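Local coordinates for protein vibralactone Cyclase (Boreostereum vibrans, PDB 6KD0) that catalyses, as an alpha/beta hydrolase, the cyclization that forms the fused bicyclic beta-lactone of vibralactone, at residues K226-C231 and K240-F245; F275-W280 and E286-H291; A234-K239 and H314-S319; G105-N110 and N246-P251. All coordinates share one frame; numbering follows the deposited sequence.

Contact 1 (K226-C231 and K240-F245)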
loop_
_atom_site.group_PDB
_atom_site.type_symbol
_atom_site.label_atom_id
_atom_site.label_comp_id
_atom_site.label_asym_id
_atom_site.label_seq_id
_atom_site.Cartn_x
_atom_site.Cartn_y
_atom_site.Cartn_z
ATOM N N LYS A 226 18.950 -2.852 -9.916
ATOM C CA LYS A 226 19.512 -4.191 -10.039
ATOM C C LYS A 226 18.493 -5.286 -9.762
ATOM O O LYS A 226 18.591 -6.363 -10.352
ATOM C CB LYS A 226 20.712 -4.357 -9.097
ATOM C CG LYS A 226 22.062 -4.152 -9.778
ATOM C CD LYS A 226 22.502 -2.705 -9.723
ATOM C CE LYS A 226 23.833 -2.511 -10.438
ATOM N NZ LYS A 226 23.667 -2.370 -11.913
ATOM N N SER A 227 17.507 -5.014 -8.895
ATOM C CA SER A 227 16.591 -6.053 -8.427
ATOM C C SER A 227 15.761 -6.654 -9.555
ATOM O O SER A 227 15.381 -7.821 -9.472
ATOM C CB SER A 227 15.672 -5.495 -7.343
ATOM O OG SER A 227 14.924 -4.398 -7.850
ATOM N N MET A 228 15.465 -5.890 -10.612
ATOM C CA MET A 228 14.563 -6.413 -11.640
ATOM C C MET A 228 15.149 -7.626 -12.356
ATOM O O MET A 228 14.401 -8.541 -12.737
ATOM C CB MET A 228 14.200 -5.321 -12.649
ATOM C CG MET A 228 12.989 -5.663 -13.527
ATOM S SD MET A 228 11.403 -5.561 -12.654
ATOM C CE MET A 228 11.355 -3.815 -12.300
ATOM N N GLU A 229 16.470 -7.663 -12.545
ATOM C CA GLU A 229 17.141 -8.822 -13.126
ATOM C C GLU A 229 17.606 -9.809 -12.056
ATOM O O GLU A 229 17.422 -11.025 -12.202
ATOM C CB GLU A 229 18.342 -8.369 -13.960
ATOM C CG GLU A 229 17.982 -7.575 -15.193
ATOM C CD GLU A 229 17.073 -8.337 -16.130
ATOM O OE1 GLU A 229 17.281 -9.561 -16.304
ATOM O OE2 GLU A 229 16.156 -7.709 -16.697
ATOM N N GLU A 230 18.205 -9.291 -10.979
ATOM C CA GLU A 230 18.720 -10.151 -9.915
ATOM C C GLU A 230 17.598 -10.957 -9.268
ATOM O O GLU A 230 17.784 -12.133 -8.932
ATOM C CB GLU A 230 19.473 -9.311 -8.876
ATOM C CG GLU A 230 19.491 -9.885 -7.436
ATOM C CD GLU A 230 19.645 -8.806 -6.349
ATOM O OE1 GLU A 230 19.470 -9.124 -5.141
ATOM O OE2 GLU A 230 19.941 -7.639 -6.705
ATOM N N CYS A 231 16.414 -10.358 -9.111
ATOM C CA CYS A 231 15.261 -11.035 -8.535
ATOM C C CYS A 231 14.202 -11.370 -9.582
ATOM O O CYS A 231 13.016 -11.462 -9.258
ATOM C CB CYS A 231 14.655 -10.174 -7.427
ATOM S SG CYS A 231 15.818 -9.790 -6.104
ATOM N N LYS A 240 8.672 -11.099 -15.153
ATOM C CA LYS A 240 7.630 -11.343 -16.138
ATOM C C LYS A 240 6.269 -10.854 -15.645
ATOM O O LYS A 240 5.509 -10.243 -16.407
ATOM C CB LYS A 240 7.592 -12.839 -16.463
ATOM C CG LYS A 240 6.556 -13.242 -17.495
ATOM C CD LYS A 240 6.642 -14.738 -17.773
ATOM C CE LYS A 240 5.627 -15.149 -18.832
ATOM N NZ LYS A 240 5.715 -16.596 -19.182
ATOM N N GLU A 241 5.952 -11.114 -14.371
ATOM C CA GLU A 241 4.666 -10.710 -13.803
ATOM C C GLU A 241 4.581 -9.194 -13.667
ATOM O O GLU A 241 3.522 -8.595 -13.904
ATOM C CB GLU A 241 4.464 -11.389 -12.444
ATOM C CG GLU A 241 4.102 -12.870 -12.530
ATOM C CD GLU A 241 4.023 -13.542 -11.165
ATOM O OE1 GLU A 241 3.037 -14.262 -10.900
ATOM O OE2 GLU A 241 4.946 -13.349 -10.354
ATOM N N VAL A 242 5.691 -8.559 -13.274
ATOM C CA VAL A 242 5.733 -7.101 -13.190
ATOM C C VAL A 242 5.379 -6.488 -14.544
ATOM O O VAL A 242 4.508 -5.602 -14.653
ATOM C CB VAL A 242 7.115 -6.645 -12.687
ATOM C CG1 VAL A 242 7.299 -5.140 -12.900
ATOM C CG2 VAL A 242 7.267 -7.004 -11.200
ATOM N N TYR A 243 6.050 -6.960 -15.600
ATOM C CA TYR A 243 5.775 -6.447 -16.943
ATOM C C TYR A 243 4.332 -6.727 -17.362
ATOM O O TYR A 243 3.692 -5.902 -18.034
ATOM C CB TYR A 243 6.758 -7.060 -17.950
ATOM C CG TYR A 243 8.084 -6.337 -18.017
ATOM C CD1 TYR A 243 8.854 -6.159 -16.877
ATOM C CD2 TYR A 243 8.558 -5.817 -19.219
ATOM C CE1 TYR A 243 10.075 -5.488 -16.923
ATOM C CE2 TYR A 243 9.770 -5.150 -19.285
ATOM C CZ TYR A 243 10.527 -4.992 -18.133
ATOM O OH TYR A 243 11.732 -4.325 -18.178
ATOM N N TRP A 244 3.795 -7.886 -16.972
ATOM C CA TRP A 244 2.418 -8.201 -17.352
ATOM C C TRP A 244 1.426 -7.254 -16.671
ATOM O O TRP A 244 0.474 -6.786 -17.303
ATOM C CB TRP A 244 2.120 -9.670 -17.034
ATOM C CG TRP A 244 0.753 -10.166 -17.427
ATOM C CD1 TRP A 244 0.263 -10.341 -18.694
ATOM C CD2 TRP A 244 -0.273 -10.606 -16.536
ATOM N NE1 TRP A 244 -1.020 -10.847 -18.637
ATOM C CE2 TRP A 244 -1.370 -11.016 -17.323
ATOM C CE3 TRP A 244 -0.379 -10.675 -15.141
ATOM C CZ2 TRP A 244 -2.550 -11.502 -16.765
ATOM C CZ3 TRP A 244 -1.548 -11.162 -14.592
ATOM C CH2 TRP A 244 -2.620 -11.569 -15.404
ATOM N N PHE A 245 1.626 -6.967 -15.377
ATOM C CA PHE A 245 0.725 -6.048 -14.681
ATOM C C PHE A 245 0.817 -4.634 -15.265
ATOM O O PHE A 245 -0.200 -3.925 -15.368
ATOM C CB PHE A 245 1.017 -6.043 -13.171
ATOM C CG PHE A 245 0.464 -7.239 -12.427
ATOM C CD1 PHE A 245 -0.902 -7.473 -12.364
ATOM C CD2 PHE A 245 1.317 -8.114 -11.763
ATOM C CE1 PHE A 245 -1.410 -8.582 -11.672
ATOM C CE2 PHE A 245 0.816 -9.218 -11.073
ATOM C CZ PHE A 245 -0.548 -9.452 -11.036
#

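Contact 2 (F275-W280 and E286-H291)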
loop_
_atom_site.group_PDB
_atom_site.type_symbol
_atom_site.label_atom_id
_atom_site.label_comp_id
_atom_site.label_asym_id
_atom_site.label_seq_id
_atom_site.Cartn_x
_atom_site.Cartn_y
_atom_site.Cartn_z
ATOM N N PHE A 275 8.558 3.828 4.784
ATOM C CA PHE A 275 8.702 2.973 3.618
ATOM C C PHE A 275 9.128 1.583 4.067
ATOM O O PHE A 275 10.070 1.442 4.857
ATOM C CB PHE A 275 9.734 3.571 2.657
ATOM C CG PHE A 275 9.641 3.044 1.267
ATOM C CD1 PHE A 275 10.119 1.783 0.958
ATOM C CD2 PHE A 275 9.074 3.820 0.256
ATOM C CE1 PHE A 275 10.030 1.290 -0.337
ATOM C CE2 PHE A 275 8.988 3.327 -1.042
ATOM C CZ PHE A 275 9.466 2.069 -1.327
ATOM N N MET A 276 8.428 0.560 3.587
ATOM C CA MET A 276 8.730 -0.815 3.955
ATOM C C MET A 276 9.075 -1.588 2.696
ATOM O O MET A 276 8.318 -1.555 1.726
ATOM C CB MET A 276 7.546 -1.460 4.673
ATOM C CG MET A 276 7.077 -0.648 5.839
ATOM S SD MET A 276 5.751 -1.461 6.721
ATOM C CE MET A 276 6.670 -2.733 7.588
ATOM N N SER A 277 10.200 -2.294 2.718
ATOM C CA SER A 277 10.726 -2.970 1.544
ATOM C C SER A 277 10.967 -4.441 1.845
ATOM O O SER A 277 11.360 -4.804 2.958
ATOM C CB SER A 277 12.030 -2.317 1.080
ATOM O OG SER A 277 12.466 -2.839 -0.179
ATOM N N CYS A 278 10.737 -5.284 0.844
ATOM C CA CYS A 278 11.111 -6.691 0.903
ATOM C C CYS A 278 12.355 -6.895 0.050
ATOM O O CYS A 278 12.443 -6.370 -1.069
ATOM C CB CYS A 278 9.972 -7.593 0.421
ATOM S SG CYS A 278 8.559 -7.579 1.538
ATOM N N GLY A 279 13.302 -7.681 0.563
ATOM C CA GLY A 279 14.594 -7.779 -0.097
ATOM C C GLY A 279 14.569 -8.597 -1.373
ATOM O O GLY A 279 15.297 -8.301 -2.319
ATOM N N TRP A 280 13.758 -9.649 -1.414
ATOM C CA TRP A 280 13.798 -10.613 -2.513
ATOM C C TRP A 280 12.649 -10.335 -3.478
ATOM O O TRP A 280 11.673 -11.075 -3.549
ATOM C CB TRP A 280 13.719 -12.030 -1.954
ATOM C CG TRP A 280 14.075 -13.133 -2.910
ATOM C CD1 TRP A 280 14.444 -13.020 -4.227
ATOM C CD2 TRP A 280 14.083 -14.536 -2.612
ATOM N NE1 TRP A 280 14.688 -14.270 -4.758
ATOM C CE2 TRP A 280 14.470 -15.215 -3.786
ATOM C CE3 TRP A 280 13.788 -15.284 -1.467
ATOM C CZ2 TRP A 280 14.583 -16.608 -3.840
ATOM C CZ3 TRP A 280 13.901 -16.671 -1.527
ATOM C CH2 TRP A 280 14.295 -17.310 -2.703
ATOM N N GLU A 286 13.395 0.066 -7.500
ATOM C CA GLU A 286 12.670 1.288 -7.851
ATOM C C GLU A 286 12.002 1.902 -6.628
ATOM O O GLU A 286 11.855 3.129 -6.550
ATOM C CB GLU A 286 11.658 1.028 -8.968
ATOM C CG GLU A 286 10.509 0.100 -8.615
ATOM C CD GLU A 286 9.726 -0.292 -9.858
ATOM O OE1 GLU A 286 8.589 0.205 -10.050
ATOM O OE2 GLU A 286 10.271 -1.072 -10.664
ATOM N N GLY A 287 11.631 1.077 -5.645
ATOM C CA GLY A 287 11.134 1.618 -4.392
ATOM C C GLY A 287 12.225 2.299 -3.583
ATOM O O GLY A 287 12.018 3.378 -3.016
ATOM N N LEU A 288 13.399 1.673 -3.502
ATOM C CA LEU A 288 14.517 2.313 -2.805
ATOM C C LEU A 288 14.910 3.623 -3.483
ATOM O O LEU A 288 15.229 4.613 -2.814
ATOM C CB LEU A 288 15.703 1.354 -2.748
ATOM C CG LEU A 288 15.498 0.075 -1.928
ATOM C CD1 LEU A 288 16.770 -0.758 -1.934
ATOM C CD2 LEU A 288 15.076 0.426 -0.524
ATOM N N LEU A 289 14.835 3.662 -4.811
ATOM C CA LEU A 289 15.136 4.883 -5.541
ATOM C C LEU A 289 14.123 5.969 -5.216
ATOM O O LEU A 289 14.496 7.124 -4.970
ATOM C CB LEU A 289 15.153 4.590 -7.039
ATOM C CG LEU A 289 15.310 5.777 -7.972
ATOM C CD1 LEU A 289 16.639 6.455 -7.691
ATOM C CD2 LEU A 289 15.226 5.268 -9.405
ATOM N N TYR A 290 12.826 5.615 -5.224
ATOM C CA TYR A 290 11.789 6.592 -4.897
ATOM C C TYR A 290 12.017 7.153 -3.499
ATOM O O TYR A 290 11.954 8.372 -3.284
ATOM C CB TYR A 290 10.386 5.951 -5.012
ATOM C CG TYR A 290 9.260 6.913 -4.650
ATOM C CD1 TYR A 290 8.870 7.111 -3.315
ATOM C CD2 TYR A 290 8.616 7.652 -5.631
ATOM C CE1 TYR A 290 7.877 7.997 -2.982
ATOM C CE2 TYR A 290 7.612 8.551 -5.309
ATOM C CZ TYR A 290 7.257 8.722 -3.989
ATOM O OH TYR A 290 6.265 9.611 -3.670
ATOM N N HIS A 291 12.338 6.275 -2.547
ATOM C CA HIS A 291 12.615 6.722 -1.192
ATOM C C HIS A 291 13.825 7.657 -1.138
ATOM O O HIS A 291 13.818 8.652 -0.399
ATOM C CB HIS A 291 12.829 5.505 -0.307
ATOM C CG HIS A 291 13.424 5.835 1.020
ATOM N ND1 HIS A 291 14.774 5.707 1.280
ATOM C CD2 HIS A 291 12.855 6.277 2.165
ATOM C CE1 HIS A 291 15.011 6.055 2.530
ATOM N NE2 HIS A 291 13.863 6.391 3.091
#

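Contact 3 (A234-K239 and H314-S319)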
loop_
_atom_site.group_PDB
_atom_site.type_symbol
_atom_site.label_atom_id
_atom_site.label_comp_id
_atom_site.label_asym_id
_atom_site.label_seq_id
_atom_site.Cartn_x
_atom_site.Cartn_y
_atom_site.Cartn_z
ATOM N N ALA A 234 11.976 -14.244 -8.460
ATOM C CA ALA A 234 11.765 -14.325 -7.023
ATOM C C ALA A 234 10.402 -14.948 -6.720
ATOM O O ALA A 234 9.464 -14.830 -7.512
ATOM C CB ALA A 234 11.856 -12.946 -6.379
ATOM N N PRO A 235 10.269 -15.620 -5.578
ATOM C CA PRO A 235 8.951 -16.100 -5.162
ATOM C C PRO A 235 7.924 -14.975 -5.172
ATOM O O PRO A 235 8.226 -13.824 -4.835
ATOM C CB PRO A 235 9.199 -16.615 -3.740
ATOM C CG PRO A 235 10.655 -16.929 -3.695
ATOM C CD PRO A 235 11.299 -15.893 -4.560
ATOM N N LEU A 236 6.702 -15.325 -5.581
ATOM C CA LEU A 236 5.488 -14.518 -5.459
ATOM C C LEU A 236 5.444 -13.327 -6.416
ATOM O O LEU A 236 4.375 -12.767 -6.624
ATOM C CB LEU A 236 5.281 -14.014 -4.012
ATOM C CG LEU A 236 5.237 -15.048 -2.882
ATOM C CD1 LEU A 236 4.970 -14.350 -1.565
ATOM C CD2 LEU A 236 4.178 -16.123 -3.143
ATOM N N LEU A 237 6.573 -12.914 -6.999
ATOM C CA LEU A 237 6.543 -11.854 -8.004
ATOM C C LEU A 237 7.778 -11.926 -8.890
ATOM O O LEU A 237 8.892 -11.651 -8.436
ATOM C CB LEU A 237 6.450 -10.467 -7.356
ATOM C CG LEU A 237 6.389 -9.315 -8.369
ATOM C CD1 LEU A 237 5.107 -9.392 -9.219
ATOM C CD2 LEU A 237 6.491 -7.947 -7.659
ATOM N N SER A 238 7.587 -12.291 -10.150
ATOM C CA SER A 238 8.663 -12.357 -11.122
ATOM C C SER A 238 8.679 -11.073 -11.944
ATOM O O SER A 238 7.707 -10.316 -11.956
ATOM C CB SER A 238 8.480 -13.581 -12.019
ATOM O OG SER A 238 7.302 -13.452 -12.803
ATOM N N LYS A 239 9.825 -10.811 -12.584
ATOM C CA LYS A 239 9.919 -9.739 -13.576
ATOM C C LYS A 239 8.854 -9.881 -14.655
ATOM O O LYS A 239 8.215 -8.902 -15.067
ATOM C CB LYS A 239 11.317 -9.748 -14.204
ATOM C CG LYS A 239 11.453 -8.870 -15.439
ATOM C CD LYS A 239 12.911 -8.823 -15.904
ATOM C CE LYS A 239 13.133 -7.713 -16.915
ATOM N NZ LYS A 239 12.924 -8.171 -18.312
ATOM N N HIS A 314 4.114 -11.323 3.848
ATOM C CA HIS A 314 3.333 -11.256 5.077
ATOM C C HIS A 314 1.841 -11.431 4.844
ATOM O O HIS A 314 1.121 -11.738 5.793
ATOM C CB HIS A 314 3.627 -9.950 5.838
ATOM C CG HIS A 314 2.827 -8.762 5.401
ATOM N ND1 HIS A 314 3.012 -8.141 4.184
ATOM C CD2 HIS A 314 1.880 -8.043 6.048
ATOM C CE1 HIS A 314 2.194 -7.110 4.091
ATOM N NE2 HIS A 314 1.495 -7.028 5.208
ATOM N N MET A 315 1.356 -11.260 3.613
ATOM C CA MET A 315 -0.050 -11.498 3.301
ATOM C C MET A 315 -0.320 -12.952 2.982
ATOM O O MET A 315 -1.436 -13.442 3.196
ATOM C CB MET A 315 -0.491 -10.654 2.104
ATOM C CG MET A 315 -0.385 -9.153 2.322
ATOM S SD MET A 315 -1.449 -8.536 3.639
ATOM C CE MET A 315 -3.059 -8.754 2.877
ATOM N N LEU A 316 0.677 -13.647 2.471
ATOM C CA LEU A 316 0.521 -15.049 2.135
ATOM C C LEU A 316 1.000 -15.985 3.233
ATOM O O LEU A 316 0.588 -17.148 3.250
ATOM C CB LEU A 316 1.266 -15.356 0.836
ATOM C CG LEU A 316 0.421 -15.096 -0.415
ATOM C CD1 LEU A 316 0.282 -13.581 -0.728
ATOM C CD2 LEU A 316 0.973 -15.850 -1.590
ATOM N N PHE A 317 1.842 -15.513 4.152
ATOM C CA PHE A 317 2.414 -16.377 5.180
ATOM C C PHE A 317 2.346 -15.699 6.541
ATOM O O PHE A 317 3.315 -15.692 7.292
ATOM C CB PHE A 317 3.852 -16.740 4.822
ATOM C CG PHE A 317 3.994 -17.362 3.463
ATOM C CD1 PHE A 317 3.684 -18.693 3.268
ATOM C CD2 PHE A 317 4.411 -16.609 2.374
ATOM C CE1 PHE A 317 3.798 -19.280 2.014
ATOM C CE2 PHE A 317 4.533 -17.188 1.109
ATOM C CZ PHE A 317 4.222 -18.526 0.929
ATOM N N ARG A 318 1.192 -15.118 6.882
ATOM C CA ARG A 318 1.099 -14.326 8.107
ATOM C C ARG A 318 1.442 -15.136 9.355
ATOM O O ARG A 318 1.853 -14.554 10.365
ATOM C CB ARG A 318 -0.302 -13.717 8.247
ATOM C CG ARG A 318 -0.437 -12.718 9.418
ATOM C CD ARG A 318 0.496 -11.512 9.217
ATOM N NE ARG A 318 -0.026 -10.709 8.108
ATOM C CZ ARG A 318 -0.938 -9.750 8.249
ATOM N NH1 ARG A 318 -1.393 -9.433 9.461
ATOM N NH2 ARG A 318 -1.400 -9.100 7.180
ATOM N N SER A 319 1.323 -16.463 9.308
ATOM C CA SER A 319 1.606 -17.249 10.505
ATOM C C SER A 319 3.100 -17.300 10.813
ATOM O O SER A 319 3.476 -17.664 11.932
ATOM C CB SER A 319 1.031 -18.658 10.363
ATOM O OG SER A 319 1.670 -19.358 9.310
#

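Contact 4 (G105-N110 and N246-P251)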
loop_
_atom_site.group_PDB
_atom_site.type_symbol
_atom_site.label_atom_id
_atom_site.label_comp_id
_atom_site.label_asym_id
_atom_site.label_seq_id
_atom_site.Cartn_x
_atom_site.Cartn_y
_atom_site.Cartn_z
ATOM N N GLY A 105 -1.625 -5.526 -7.751
ATOM C CA GLY A 105 -1.083 -5.333 -9.095
ATOM C C GLY A 105 -1.940 -4.464 -9.996
ATOM O O GLY A 105 -1.767 -4.501 -11.224
ATOM N N TRP A 106 -2.860 -3.677 -9.408
ATOM C CA TRP A 106 -3.876 -2.835 -10.059
ATOM C C TRP A 106 -5.033 -3.633 -10.651
ATOM O O TRP A 106 -6.048 -3.042 -11.043
ATOM C CB TRP A 106 -3.293 -1.943 -11.157
ATOM C CG TRP A 106 -2.180 -1.058 -10.718
ATOM C CD1 TRP A 106 -2.244 -0.037 -9.787
ATOM C CD2 TRP A 106 -0.832 -1.079 -11.203
ATOM N NE1 TRP A 106 -0.998 0.555 -9.654
ATOM C CE2 TRP A 106 -0.122 -0.057 -10.520
ATOM C CE3 TRP A 106 -0.151 -1.865 -12.146
ATOM C CZ2 TRP A 106 1.233 0.190 -10.747
ATOM C CZ3 TRP A 106 1.198 -1.614 -12.372
ATOM C CH2 TRP A 106 1.876 -0.595 -11.669
ATOM N N ALA A 107 -4.904 -4.967 -10.695
ATOM C CA ALA A 107 -5.833 -5.844 -11.394
ATOM C C ALA A 107 -6.649 -6.734 -10.468
ATOM O O ALA A 107 -7.567 -7.409 -10.940
ATOM C CB ALA A 107 -5.071 -6.727 -12.400
ATOM N N ILE A 108 -6.336 -6.766 -9.172
ATOM C CA ILE A 108 -6.972 -7.670 -8.227
ATOM C C ILE A 108 -7.339 -6.885 -6.974
ATOM O O ILE A 108 -6.601 -5.980 -6.573
ATOM C CB ILE A 108 -6.026 -8.833 -7.870
ATOM C CG1 ILE A 108 -5.542 -9.559 -9.127
ATOM C CG2 ILE A 108 -6.669 -9.781 -6.841
ATOM C CD1 ILE A 108 -4.311 -10.451 -8.878
ATOM N N GLY A 109 -8.475 -7.220 -6.372
ATOM C CA GLY A 109 -8.686 -6.982 -4.958
ATOM C C GLY A 109 -9.784 -5.981 -4.673
ATOM O O GLY A 109 -10.355 -5.353 -5.567
ATOM N N ASN A 110 -10.056 -5.841 -3.380
ATOM C CA ASN A 110 -11.075 -4.962 -2.828
ATOM C C ASN A 110 -10.808 -4.879 -1.324
ATOM O O ASN A 110 -9.782 -5.361 -0.844
ATOM C CB ASN A 110 -12.491 -5.458 -3.179
ATOM C CG ASN A 110 -12.906 -6.741 -2.447
ATOM O OD1 ASN A 110 -12.147 -7.340 -1.679
ATOM N ND2 ASN A 110 -14.153 -7.162 -2.690
ATOM N N ASN A 246 2.031 -4.202 -15.640
ATOM C CA ASN A 246 2.177 -2.911 -16.320
ATOM C C ASN A 246 1.405 -2.898 -17.631
ATOM O O ASN A 246 0.760 -1.900 -17.982
ATOM C CB ASN A 246 3.658 -2.603 -16.599
ATOM C CG ASN A 246 4.448 -2.331 -15.338
ATOM O OD1 ASN A 246 3.930 -1.795 -14.376
ATOM N ND2 ASN A 246 5.731 -2.672 -15.358
ATOM N N GLU A 247 1.484 -3.995 -18.387
ATOM C CA GLU A 247 0.745 -4.099 -19.641
ATOM C C GLU A 247 -0.771 -4.074 -19.423
ATOM O O GLU A 247 -1.500 -3.415 -20.168
ATOM C CB GLU A 247 1.162 -5.380 -20.365
ATOM C CG GLU A 247 0.414 -5.593 -21.671
ATOM C CD GLU A 247 0.851 -6.848 -22.391
ATOM O OE1 GLU A 247 0.600 -6.941 -23.611
ATOM O OE2 GLU A 247 1.443 -7.737 -21.741
ATOM N N LEU A 248 -1.264 -4.799 -18.415
ATOM C CA LEU A 248 -2.698 -4.793 -18.125
ATOM C C LEU A 248 -3.172 -3.387 -17.779
ATOM O O LEU A 248 -4.296 -2.990 -18.122
ATOM C CB LEU A 248 -3.011 -5.749 -16.975
ATOM C CG LEU A 248 -2.859 -7.263 -17.154
ATOM C CD1 LEU A 248 -3.178 -7.942 -15.831
ATOM C CD2 LEU A 248 -3.770 -7.781 -18.248
ATOM N N ALA A 249 -2.322 -2.610 -17.104
ATOM C CA ALA A 249 -2.745 -1.278 -16.684
ATOM C C ALA A 249 -2.863 -0.320 -17.872
ATOM O O ALA A 249 -3.599 0.676 -17.798
ATOM C CB ALA A 249 -1.778 -0.723 -15.644
ATOM N N ASN A 250 -2.122 -0.586 -18.943
ATOM C CA ASN A 250 -2.280 0.094 -20.224
ATOM C C ASN A 250 -2.353 1.622 -20.111
ATOM O O ASN A 250 -3.302 2.238 -20.601
ATOM C CB ASN A 250 -3.523 -0.441 -20.923
ATOM C CG ASN A 250 -3.613 -0.005 -22.373
ATOM O OD1 ASN A 250 -2.615 0.018 -23.071
ATOM N ND2 ASN A 250 -4.804 0.358 -22.814
ATOM N N PRO A 251 -1.389 2.264 -19.441
ATOM C CA PRO A 251 -1.409 3.727 -19.404
ATOM C C PRO A 251 -1.143 4.261 -20.804
ATOM O O PRO A 251 -0.329 3.712 -21.542
ATOM C CB PRO A 251 -0.272 4.078 -18.438
ATOM C CG PRO A 251 0.661 2.920 -18.509
ATOM C CD PRO A 251 -0.266 1.726 -18.648
#

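Contact 1 (K226-C231 and K240-F245)
M228 and V242 mark the closest backbone approach of the two helical segments, with M228 CA 9.0 Å from V242 CA. The first belongs to the short helix 227-230, whose chain leaves helical geometry at C231; the second is a length of helix 239-249. The gap between them is bridged by side chains. In M228 an extended chi1 (-165°) and the bend at chi2 carry the sulfur toward helix 239-249, and the bend at chi3 turns the terminal CE aside. There the sulfur meets V242 tip to tip, M228 SD lying 4.1 Å from V242 CG1. The same sulfur sits at the edge of the Y243 ring, near the ring plane, 4.5 Å from Y243 CE1, a looser touch at the more exposed side of the contact. M228 also leans on E286 of helix 284-296, while V242 packs against L237. The Y243 ring in addition forms a cation-pi pair with K239. Every touch between the two helices is thus apolar and small in area: shape and dispersion, with the polarizable sulfur at the centre, set the fit, and the partners impose no bond direction on one another.

Contact 2 (F275-W280 and E286-H291)
F275 brings its ring down from strand 273-278 onto helix 286-291, which runs nearly antiparallel to it: the short axes approach to 9.5 Å at an angle of 157°. Chi1 of -161° swings the ring off the strand toward the helix, which it meets at G287, where F275 CZ lies 3.5 Å from G287 CA and 3.3 Å from G287 O. Glycine makes this closeness possible, since a CB at that position would point straight at the ring. Farther along the helix, H291 CB rests over one face of the phenyl group, 4.1 Å above its plane and offset toward the rim, and F275 CE2 comes within 4.4 Å of Y290 CD1. A serine in place of F275 would probably open a gap beside G287 and leave H291 CB without the ring face it rests on. Strand and helix are the first two members of a beta-alpha-beta crossover completed by strand 301-307, whose M303 touches F275 from the sheet. After M276, whose side chain packs on helix 321-338 instead, S277 turns toward the helix again. Its OG is 4.2 Å from L288 CD2, a methyl that reaches back although the CB of L288 points away from the strand. Past the corner at G279, the chain carries W280 off to A234 and P235.

Contact 3 (A234-K239 and H314-S319)
L236 holds this contact on its own side, sending its two methyls to two different residues of H314-S319. It is the third residue of a type II beta turn from A234 to L237 and takes positive phi (73°), an uncommon choice for leucine that presents its side chain to the short helix. CG is anti to the carbonyl carbon (chi1 -56°), and the fork at its end splits the work. L236 CD2 meets L316 CD2 tip to tip at 3.6 Å, a close methyl pair. L236 CD1 comes in at the edge of the F317 ring, near its plane, 3.9 Å from F317 CE2. L236 and F317 also share W22 of helix 18-24 as a neighbour. Behind the leucine pair, R318, past the helix end, folds back so that its NE donates to H314 O at 2.8 Å; the oxygen lies in the guanidinium plane, but the donor stands 36° out of the carbonyl plane. D117 forms a salt bridge with the same guanidinium. The contact joins the loop between helices 227-230 and 239-249, within the connection from strand 203-207 to strand 273-278 where alpha/beta hydrolases usually carry lid insertions, to the segment following the probable catalytic histidine.

Contact 4 (G105-N110 and N246-P251)
N246 meets the indole of W106 through its side-chain oxygen. Its CB points away from the other segment, but a chi1 of -69° brings the amide round to the six-membered ring. N246 OD1 lies at the ring edge, in its plane, 3.4 Å from W106 CZ3 and 3.6 Å from W106 CH2, and the amide and ring planes are turned 38° apart. The partly negative oxygen therefore faces the partly positive C-H rim, an electrostatically favourable fit. Two residues on, L248 points toward A107, and its CD1 packs at 4.1 Å on A107 CB, with L35 of helix 35-54 on the same alanine. A249 follows, its CB 4.0 Å from W106 CE3; N246 and A249, about one turn apart, thus both reach the six-membered ring of W106, the first at its edge. The helix stops here: N250 leaves it with positive phi, and the backbone of A249 bonds to S142. The polar end of W106 is satisfied elsewhere, NE1 bonding to N181 OD1 on helix 178-192. G105 and W106 close a His-Cys-Gly-Gly-Trp run after strand 97-101, which resembles the HGGGW motif of hormone-sensitive-lipase-like hydrolases; the contact thus packs the end of helix 239-249 on what is probably the oxyanion-hole loop.

In the fold
Helix 239-249 is shared by contacts 1 and 4: contact 1 uses its first half and contact 4 its C-terminal end, their centres 15 Å apart, with F245 CD1 touching G105 O at 3.3 Å. Contact 3 begins in the loop just before that helix and meets contact 1 where V242 CG2 lies 3.7 Å from L237 CD2. Contact 2 joins contact 1 through M228 CE, 3.4 Å from E286 OE2, and contact 3 through W280 CE2, 3.3 Å from P235 CD. Contact 4 stays about 7 Å, nearest atoms, from contacts 2 and 3. V242, S277, L236 and W106, one from each contact, all lie near the probable Ser-His-Asp triad of S177, H311 and D281 without touching it.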